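Local coordinates for P-granule scaffold (Caenorhabditis japonica, PDB 5W4A), which probably serves as a scaffold for the assembly of germ (P) granules, RNA-protein bodies linked to mRNA repression in nematodes, at residues D195-R200 / D210-G215. Numbering follows the deposited sequence. Where two conformers were deposited one is given.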
loop_
_atom_site.group_PDB
_atom_site.type_symbol
_atom_site.label_atom_id
_atom_site.label_comp_id
_atom_site.label_asym_id
_atom_site.label_seq_id
_atom_site.Cartn_x
_atom_site.Cartn_y
_atom_site.Cartn_z
ATOM N N ASP C 195 -5.376 16.935 5.032
ATOM C CA ASP C 195 -5.799 17.639 3.827
ATOM C C ASP C 195 -6.538 16.731 2.854
ATOM O O ASP C 195 -7.493 17.177 2.213
ATOM C CB ASP C 195 -4.602 18.310 3.161
ATOM C CG ASP C 195 -4.153 19.565 3.902
ATOM O OD1 ASP C 195 -4.914 20.073 4.761
ATOM O OD2 ASP C 195 -3.023 20.047 3.647
ATOM N N ASN C 196 -6.138 15.448 2.733
ATOM C CA ASN C 196 -6.896 14.492 1.925
ATOM C C ASN C 196 -8.337 14.362 2.423
ATOM O O ASN C 196 -9.284 14.355 1.634
ATOM C CB ASN C 196 -6.242 13.112 1.945
ATOM C CG ASN C 196 -4.953 13.065 1.159
ATOM O OD1 ASN C 196 -4.575 14.008 0.428
ATOM N ND2 ASN C 196 -4.247 11.941 1.313
ATOM N N PHE C 197 -8.506 14.250 3.737
ATOM C CA PHE C 197 -9.849 14.174 4.307
ATOM C C PHE C 197 -10.614 15.480 4.090
ATOM O O PHE C 197 -11.774 15.453 3.633
ATOM C CB PHE C 197 -9.764 13.833 5.795
ATOM C CG PHE C 197 -11.099 13.819 6.476
ATOM C CD1 PHE C 197 -12.173 13.174 5.893
ATOM C CD2 PHE C 197 -11.261 14.402 7.708
ATOM C CE1 PHE C 197 -13.444 13.167 6.509
ATOM C CE2 PHE C 197 -12.528 14.367 8.339
ATOM C CZ PHE C 197 -13.589 13.740 7.728
ATOM N N LEU C 198 -9.977 16.622 4.388
ATOM C CA LEU C 198 -10.624 17.925 4.162
ATOM C C LEU C 198 -11.049 18.100 2.697
ATOM O O LEU C 198 -12.092 18.724 2.410
ATOM C CB LEU C 198 -9.693 19.063 4.608
ATOM C CG LEU C 198 -9.443 19.231 6.105
ATOM C CD1 LEU C 198 -8.293 20.143 6.454
ATOM C CD2 LEU C 198 -10.740 19.789 6.766
ATOM N N ASN C 199 -10.288 17.555 1.745
ATOM C CA ASN C 199 -10.663 17.693 0.343
ATOM C C ASN C 199 -12.016 17.049 0.065
ATOM O O ASN C 199 -12.789 17.550 -0.761
ATOM C CB ASN C 199 -9.569 17.099 -0.555
ATOM C CG ASN C 199 -9.953 17.101 -2.022
ATOM O OD1 ASN C 199 -10.034 18.154 -2.652
ATOM N ND2 ASN C 199 -10.189 15.921 -2.572
ATOM N N ARG C 200 -12.326 15.944 0.737
ATOM C CA ARG C 200 -13.641 15.358 0.600
ATOM C C ARG C 200 -14.665 16.173 1.381
ATOM O O ARG C 200 -15.768 16.420 0.885
ATOM C CB ARG C 200 -13.654 13.908 1.082
ATOM C CG ARG C 200 -12.795 12.935 0.273
ATOM C CD ARG C 200 -13.379 12.616 -1.140
ATOM N NE ARG C 200 -14.815 12.302 -1.169
ATOM C CZ ARG C 200 -15.354 11.086 -1.012
ATOM N NH1 ARG C 200 -14.604 9.999 -0.785
ATOM N NH2 ARG C 200 -16.671 10.949 -1.086
ATOM N N ASP C 210 -14.396 23.399 8.461
ATOM C CA ASP C 210 -14.018 24.643 9.126
ATOM C C ASP C 210 -13.596 24.411 10.581
ATOM O O ASP C 210 -12.606 24.991 11.040
ATOM C CB ASP C 210 -15.175 25.633 9.030
ATOM C CG ASP C 210 -14.878 26.957 9.711
ATOM O OD1 ASP C 210 -13.807 27.546 9.442
ATOM O OD2 ASP C 210 -15.732 27.410 10.503
ATOM N N ILE C 211 -14.289 23.519 11.298
ATOM C CA ILE C 211 -13.904 23.221 12.677
ATOM C C ILE C 211 -12.516 22.582 12.716
ATOM O O ILE C 211 -11.668 22.943 13.538
ATOM C CB ILE C 211 -14.961 22.317 13.356
ATOM C CG1 ILE C 211 -16.370 22.904 13.257
ATOM C CG2 ILE C 211 -14.629 22.169 14.817
ATOM C CD1 ILE C 211 -17.461 21.886 13.570
ATOM N N ILE C 212 -12.256 21.627 11.827
ATOM C CA ILE C 212 -10.956 20.967 11.815
ATOM C C ILE C 212 -9.842 21.966 11.519
ATOM O O ILE C 212 -8.758 21.901 12.112
ATOM C CB ILE C 212 -10.957 19.819 10.795
ATOM C CG1 ILE C 212 -11.841 18.667 11.314
ATOM C CG2 ILE C 212 -9.517 19.352 10.504
ATOM C CD1 ILE C 212 -12.109 17.613 10.297
ATOM N N ARG C 213 -10.071 22.872 10.565
ATOM C CA ARG C 213 -9.046 23.856 10.214
ATOM C C ARG C 213 -8.840 24.868 11.329
ATOM O O ARG C 213 -7.702 25.236 11.640
ATOM C CB ARG C 213 -9.434 24.597 8.934
ATOM C CG ARG C 213 -9.295 23.783 7.693
ATOM C CD ARG C 213 -9.262 24.660 6.450
ATOM N NE ARG C 213 -8.968 23.856 5.271
ATOM C CZ ARG C 213 -9.883 23.331 4.465
ATOM N NH1 ARG C 213 -11.186 23.531 4.684
ATOM N NH2 ARG C 213 -9.494 22.601 3.434
ATOM N N ASN C 214 -9.934 25.326 11.937
ATOM C CA ASN C 214 -9.921 26.549 12.732
ATOM C C ASN C 214 -10.309 26.272 14.178
ATOM O O ASN C 214 -9.429 26.259 15.043
ATOM C CB ASN C 214 -10.842 27.575 12.059
ATOM C CG ASN C 214 -10.497 27.801 10.570
ATOM O OD1 ASN C 214 -9.327 27.879 10.190
ATOM N ND2 ASN C 214 -11.524 27.900 9.731
ATOM N N GLY C 215 -11.590 26.040 14.480
ATOM C CA GLY C 215 -12.013 25.781 15.848
ATOM C C GLY C 215 -13.512 25.618 16.049
ATOM O O GLY C 215 -14.321 25.923 15.171
HETATM O O HOH W 1 -6.718 21.913 3.414
#
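Leu198 reaches from helix 187-201 toward helix 206-213 and lodges between Ile212 and Arg213. Its CB lies 3.7 Å from Arg213 NH2. Beyond CG the two methyls part company: CD1 sits over one face of the Arg213 guanidinium, 3.7 Å above the plane and displaced toward its rim, and also meets the aliphatic CG of that arginine, while CD2 packs on Ile212 CG2 at 4.0 Å and on its CB. Ile212 runs past the leucine in the opposite direction; with CG1 beside the backbone N (chi1 -71°), it carries CD1 on to Phe197 CE2, 3.8 Å away. Arg213 stays extended from CG to NE, which brings CG and the flat head across the leucine at a slant. No direct hydrogen bond links the two segments, but a water in the guanidinium plane accepts from Arg213 NH2 at 2.9 Å and donates to Asp195 OD1, while Arg213 NH1 forms a salt bridge with Asp202, the main polar hold on the head. Cutting Leu198 back to an alanine would probably open a gap beside Ile212 CG2 and strip the methyl from one guanidinium face. The contact thus closes a hairpin of the last two helices of the modelled chain, apolar on the side where Phe197 and Ile212 rest on Phe48 of a loop and Phe197 meets the Phe170 ring of helix 169-179, polar along the Arg213 side.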